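Local coordinates for aspartate aminotransferase (Plasmodium falciparum, PDB 3K7Y), which probably catalyses the pyridoxal-phosphate-dependent transfer of the amino group from L-aspartate to 2-oxoglutarate, giving oxaloacetate and L-glutamate, at residues P130-I133 with N134-N137; D344-V347 with Y348-Q351. All coordinates share one frame; numbering follows the deposited sequence.

Contact 1: P130-I133 with N134-N137. With PLP (pyridoxal-5'-phosphate), chain B.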
loop_
_atom_site.group_PDB
_atom_site.type_symbol
_atom_site.label_atom_id
_atom_site.label_comp_id
_atom_site.label_asym_id
_atom_site.label_seq_id
_atom_site.Cartn_x
_atom_site.Cartn_y
_atom_site.Cartn_z
ATOM N N PRO A 130 15.004 -23.798 -5.105
ATOM C CA PRO A 130 14.079 -23.015 -5.902
ATOM C C PRO A 130 13.573 -21.853 -5.038
ATOM O O PRO A 130 13.640 -21.925 -3.799
ATOM C CB PRO A 130 12.958 -24.005 -6.202
ATOM C CG PRO A 130 12.906 -24.875 -4.989
ATOM C CD PRO A 130 14.297 -24.865 -4.366
ATOM N N PRO A 131 13.095 -20.773 -5.683
ATOM C CA PRO A 131 12.821 -19.519 -4.974
ATOM C C PRO A 131 11.345 -19.283 -4.770
ATOM O O PRO A 131 10.543 -19.784 -5.545
ATOM C CB PRO A 131 13.330 -18.474 -5.953
ATOM C CG PRO A 131 13.248 -19.170 -7.347
ATOM C CD PRO A 131 12.944 -20.621 -7.140
ATOM N N TYR A 132 10.978 -18.517 -3.748
ATOM C CA TYR A 132 9.607 -18.062 -3.629
ATOM C C TYR A 132 9.241 -17.375 -4.950
ATOM O O TYR A 132 9.896 -16.406 -5.337
ATOM C CB TYR A 132 9.494 -17.100 -2.459
ATOM C CG TYR A 132 8.158 -16.420 -2.357
ATOM C CD1 TYR A 132 8.084 -15.059 -2.125
ATOM C CD2 TYR A 132 6.969 -17.127 -2.513
ATOM C CE1 TYR A 132 6.871 -14.419 -2.036
ATOM C CE2 TYR A 132 5.752 -16.497 -2.433
ATOM C CZ TYR A 132 5.713 -15.145 -2.193
ATOM O OH TYR A 132 4.519 -14.480 -2.104
ATOM N N ILE A 133 8.217 -17.891 -5.642
ATOM C CA ILE A 133 7.809 -17.377 -6.967
ATOM C C ILE A 133 7.807 -15.877 -7.094
ATOM O O ILE A 133 8.499 -15.355 -7.965
ATOM C CB ILE A 133 6.425 -17.859 -7.432
ATOM C CG1 ILE A 133 5.604 -18.370 -6.229
ATOM C CG2 ILE A 133 6.601 -18.887 -8.551
ATOM C CD1 ILE A 133 4.087 -18.562 -6.464
ATOM N N ASN A 134 7.046 -15.175 -6.255
ATOM C CA ASN A 134 6.972 -13.722 -6.419
ATOM C C ASN A 134 8.347 -13.044 -6.404
ATOM O O ASN A 134 8.609 -12.185 -7.254
ATOM C CB ASN A 134 5.967 -13.049 -5.476
ATOM C CG ASN A 134 5.014 -12.096 -6.220
ATOM O OD1 ASN A 134 3.879 -11.835 -5.779
ATOM N ND2 ASN A 134 5.459 -11.600 -7.369
ATOM N N HIS A 135 9.250 -13.450 -5.518
ATOM C CA HIS A 135 10.600 -12.928 -5.612
ATOM C C HIS A 135 11.036 -12.859 -7.079
ATOM O O HIS A 135 11.510 -11.815 -7.541
ATOM C CB HIS A 135 11.615 -13.772 -4.828
ATOM C CG HIS A 135 11.473 -13.696 -3.335
ATOM N ND1 HIS A 135 10.629 -12.806 -2.700
ATOM C CD2 HIS A 135 12.092 -14.390 -2.352
ATOM C CE1 HIS A 135 10.717 -12.971 -1.392
ATOM N NE2 HIS A 135 11.599 -13.926 -1.155
ATOM N N VAL A 136 10.873 -13.954 -7.824
ATOM C CA VAL A 136 11.267 -13.951 -9.234
ATOM C C VAL A 136 10.602 -12.778 -9.933
ATOM O O VAL A 136 11.306 -11.939 -10.513
ATOM C CB VAL A 136 10.943 -15.253 -9.985
ATOM C CG1 VAL A 136 11.353 -15.132 -11.418
ATOM C CG2 VAL A 136 11.670 -16.423 -9.375
ATOM N N ASN A 137 9.268 -12.702 -9.848
ATOM C CA ASN A 137 8.510 -11.655 -10.551
ATOM C C ASN A 137 8.909 -10.250 -10.109
ATOM O O ASN A 137 9.135 -9.367 -10.928
ATOM C CB ASN A 137 6.989 -11.835 -10.384
ATOM C CG ASN A 137 6.173 -10.901 -11.310
ATOM O OD1 ASN A 137 6.165 -11.072 -12.531
ATOM N ND2 ASN A 137 5.500 -9.922 -10.732
HETATM N N1 PLP B . 7.836 -13.969 1.616
HETATM C C2 PLP B . 7.434 -15.279 1.664
HETATM C C2A PLP B . 8.476 -16.333 1.659
HETATM C C3 PLP B . 6.084 -15.589 1.726
HETATM O O3 PLP B . 5.682 -16.899 1.792
HETATM C C4 PLP B . 5.137 -14.564 1.727
HETATM C C4A PLP B . 3.704 -14.946 1.941
HETATM O O4A PLP B . 3.244 -14.938 3.091
HETATM C C5 PLP B . 5.538 -13.214 1.686
HETATM C C6 PLP B . 6.906 -12.937 1.621
HETATM C C5A PLP B . 4.582 -12.018 1.666
HETATM O O4P PLP B . 3.572 -11.991 2.658
HETATM P P PLP B . 2.408 -10.864 2.619
HETATM O O1P PLP B . 1.889 -10.570 3.998
HETATM O O2P PLP B . 1.227 -11.401 1.856
HETATM O O3P PLP B . 2.997 -9.612 2.010
#

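Contact 2: D344-V347 with Y348-Q351. With ACT (acetate ion), chain C.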
loop_
_atom_site.group_PDB
_atom_site.type_symbol
_atom_site.label_atom_id
_atom_site.label_comp_id
_atom_site.label_asym_id
_atom_site.label_seq_id
_atom_site.Cartn_x
_atom_site.Cartn_y
_atom_site.Cartn_z
ATOM N N ASP A 344 9.453 -44.008 -0.077
ATOM C CA ASP A 344 9.766 -43.635 1.294
ATOM C C ASP A 344 9.128 -42.276 1.631
ATOM O O ASP A 344 9.621 -41.217 1.215
ATOM C CB ASP A 344 11.284 -43.636 1.549
ATOM C CG ASP A 344 11.636 -43.463 3.022
ATOM O OD1 ASP A 344 10.713 -43.483 3.865
ATOM O OD2 ASP A 344 12.835 -43.306 3.336
ATOM N N TRP A 345 8.026 -42.323 2.380
ATOM C CA TRP A 345 7.327 -41.111 2.782
ATOM C C TRP A 345 7.880 -40.507 4.068
ATOM O O TRP A 345 7.439 -39.433 4.480
ATOM C CB TRP A 345 5.831 -41.371 2.949
ATOM C CG TRP A 345 5.154 -41.791 1.692
ATOM C CD1 TRP A 345 4.723 -43.053 1.377
ATOM C CD2 TRP A 345 4.817 -40.960 0.567
ATOM N NE1 TRP A 345 4.139 -43.059 0.132
ATOM C CE2 TRP A 345 4.185 -41.790 -0.389
ATOM C CE3 TRP A 345 4.990 -39.596 0.272
ATOM C CZ2 TRP A 345 3.723 -41.301 -1.621
ATOM C CZ3 TRP A 345 4.530 -39.110 -0.951
ATOM C CH2 TRP A 345 3.905 -39.965 -1.884
ATOM N N ASN A 346 8.842 -41.185 4.696
ATOM C CA ASN A 346 9.401 -40.726 5.972
ATOM C C ASN A 346 10.255 -39.446 5.848
ATOM O O ASN A 346 10.461 -38.719 6.829
ATOM C CB ASN A 346 10.213 -41.852 6.615
ATOM C CG ASN A 346 9.853 -42.073 8.074
ATOM O OD1 ASN A 346 9.049 -42.946 8.391
ATOM N ND2 ASN A 346 10.444 -41.287 8.968
ATOM N N VAL A 347 10.723 -39.168 4.635
ATOM C CA VAL A 347 11.678 -38.101 4.405
ATOM C C VAL A 347 11.019 -36.729 4.273
ATOM O O VAL A 347 11.700 -35.711 4.131
ATOM C CB VAL A 347 12.527 -38.370 3.160
ATOM C CG1 VAL A 347 13.847 -37.604 3.273
ATOM C CG2 VAL A 347 12.784 -39.864 2.997
ATOM N N TYR A 348 9.698 -36.693 4.326
ATOM C CA TYR A 348 8.996 -35.437 4.170
ATOM C C TYR A 348 8.476 -34.935 5.499
ATOM O O TYR A 348 7.808 -33.900 5.556
ATOM C CB TYR A 348 7.815 -35.599 3.226
ATOM C CG TYR A 348 8.138 -36.107 1.849
ATOM C CD1 TYR A 348 8.461 -35.236 0.828
ATOM C CD2 TYR A 348 8.085 -37.454 1.568
ATOM C CE1 TYR A 348 8.748 -35.689 -0.427
ATOM C CE2 TYR A 348 8.380 -37.927 0.307
ATOM C CZ TYR A 348 8.708 -37.035 -0.689
ATOM O OH TYR A 348 8.993 -37.503 -1.954
ATOM N N LYS A 349 8.760 -35.679 6.562
ATOM C CA LYS A 349 8.354 -35.279 7.911
ATOM C C LYS A 349 9.356 -34.304 8.537
ATOM O O LYS A 349 8.956 -33.428 9.289
ATOM C CB LYS A 349 8.158 -36.501 8.807
ATOM C CG LYS A 349 7.104 -37.499 8.334
ATOM C CD LYS A 349 7.469 -38.887 8.841
ATOM C CE LYS A 349 6.315 -39.865 8.723
ATOM N NZ LYS A 349 6.771 -41.295 8.786
ATOM N N LYS A 350 10.644 -34.465 8.218
ATOM C CA LYS A 350 11.690 -33.487 8.550
ATOM C C LYS A 350 11.192 -32.061 8.306
ATOM O O LYS A 350 11.417 -31.157 9.119
ATOM C CB LYS A 350 12.958 -33.704 7.695
ATOM C CG LYS A 350 13.722 -35.020 7.903
ATOM C CD LYS A 350 13.109 -36.205 7.138
ATOM C CE LYS A 350 13.330 -37.541 7.862
ATOM N NZ LYS A 350 14.596 -38.265 7.486
ATOM N N GLN A 351 10.510 -31.878 7.174
ATOM C CA GLN A 351 9.997 -30.580 6.715
ATOM C C GLN A 351 9.232 -29.761 7.765
ATOM O O GLN A 351 8.679 -30.318 8.721
ATOM C CB GLN A 351 9.143 -30.778 5.460
ATOM C CG GLN A 351 9.968 -30.972 4.221
ATOM C CD GLN A 351 9.150 -31.285 2.989
ATOM O OE1 GLN A 351 7.938 -31.537 3.051
ATOM N NE2 GLN A 351 9.822 -31.283 1.845
HETATM C C ACT C . 6.618 -41.543 12.060
HETATM O O ACT C . 6.804 -42.779 11.948
HETATM O OXT ACT C . 5.538 -41.098 11.604
HETATM C CH3 ACT C . 7.643 -40.643 12.694
#

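Contact 1: P130-I133 with N134-N137
Ile133 O accepts two weak backbone bonds, from Val136 N at 2.8 Å and from Asn137 N at 3.3 Å, as the loop after strand 124-128 turns into helix 133-140 with Tyr132 at the N-cap position. Tyr132 and His135, three residues apart, form a T-shaped pair: the edge of the tyrosine, led by CD1, is directed at the face that the flat imidazole offers, with ring centroids of Tyr132 and His135 4.9 Å apart and planes at 84°. Tyr132 CB adds a CH-pi contact 4.0 Å from the centre of the same imidazole. The phenol is carried out beside the first helical turn by a chi1 of 172°, which sets CG opposite the backbone N; there Asn134 N lies over the middle of one face and Asn134 CB comes to 3.8 Å from Tyr132 CE1. Asn134 points the same way as the phenol, and its amide suits the dimer interface, where OD1 can accept a hydrogen bond from Arg283 of the second subunit. An apolar contact also spans the turn: Pro131 CG meets Val136 CG2 at 3.8 Å, and both side chains rest on Tyr148 of strand 145-153. The rigid proline suits a bend between strand and helix, while the branched valine packs the helix against that strand, on Leu146 and Tyr148. The opposite face of the phenol belongs to the cofactor. The pyridine ring of pyridoxal phosphate lies nearly parallel to it, displaced so that PLP C2 sits near the rim, 3.8 Å above the plane of the Tyr132 ring. A flat aromatic residue suits this place because it can cover a flat heterocycle, and such a cover over the pyridine is characteristic of the cofactor pocket of fold type I aminotransferases.

Contact 2: D344-V347 with Y348-Q351
Lys349 NZ is gripped by two weak hydrogen bonds, one to Asn346 OD1 at 2.8 Å and one to acetate OXT at 3.1 Å, the acetate probably coming from the crystallisation liquor. The lysine reaches them because its chain is extended beyond CG, which carries the ammonium back past its own turn to the side-chain amide of Asn346, three residues earlier, whose carbonyl oxygen can accept from an ammonium. That turn begins with an Asx turn: Asp344 OD1 accepts from Asn346 N at 3.1 Å, met from above the carboxylate plane, 51° out of it. A short side chain ending in an oxygen suits this position, since it can curl back onto the amide two residues on. The chain runs on from Asn346 as a 3-10 segment, and just past it Lys349 N makes a long, weak bond of 3.5 Å to Asn346 O. The aromatic side chains are the buried part of the turn. Trp345 CE3 touches Tyr348 CE2 at 3.8 Å, and the six-membered ring of Trp345 crosses the Tyr348 ring obliquely, planes at 40°. Being large and flat, both can blanket the hydrophobic surface beneath: they pack on Val358, and Tyr348 lies nearly parallel to the ring of Phe329 on helix 304-335, so this loop is laid against that long helix. Lys350 suits the exposed outer side, where its aliphatic part does the touching. Bent at chi2 (81°) and beyond, it folds back over the turn, with Lys350 CD 3.4 Å from Val347 O and Lys350 CE 3.3 Å from Asn346 O.

Overall arrangement
Contact 1 and contact 2 follow one another along the chain and do not touch: their centres are 24 Å apart and their nearest atoms about 10 Å. They play different parts. The centre of contact 1 lies about 11 Å from the centre of the chain, and the turn contributes Tyr132 to the cofactor pocket, where Tyr132 CE1 comes within 3.8 Å of PLP N1 and the Tyr132 side chain is about 4 Å from that of Asn185, another residue that binds the cofactor. Contact 2, its centre about 21 Å from the chain centre, lies in the loop between helix 304-335 and strand 355-357, away from the active site. Contact 1 also reaches the second subunit, whereas contact 2 stays within its own chain.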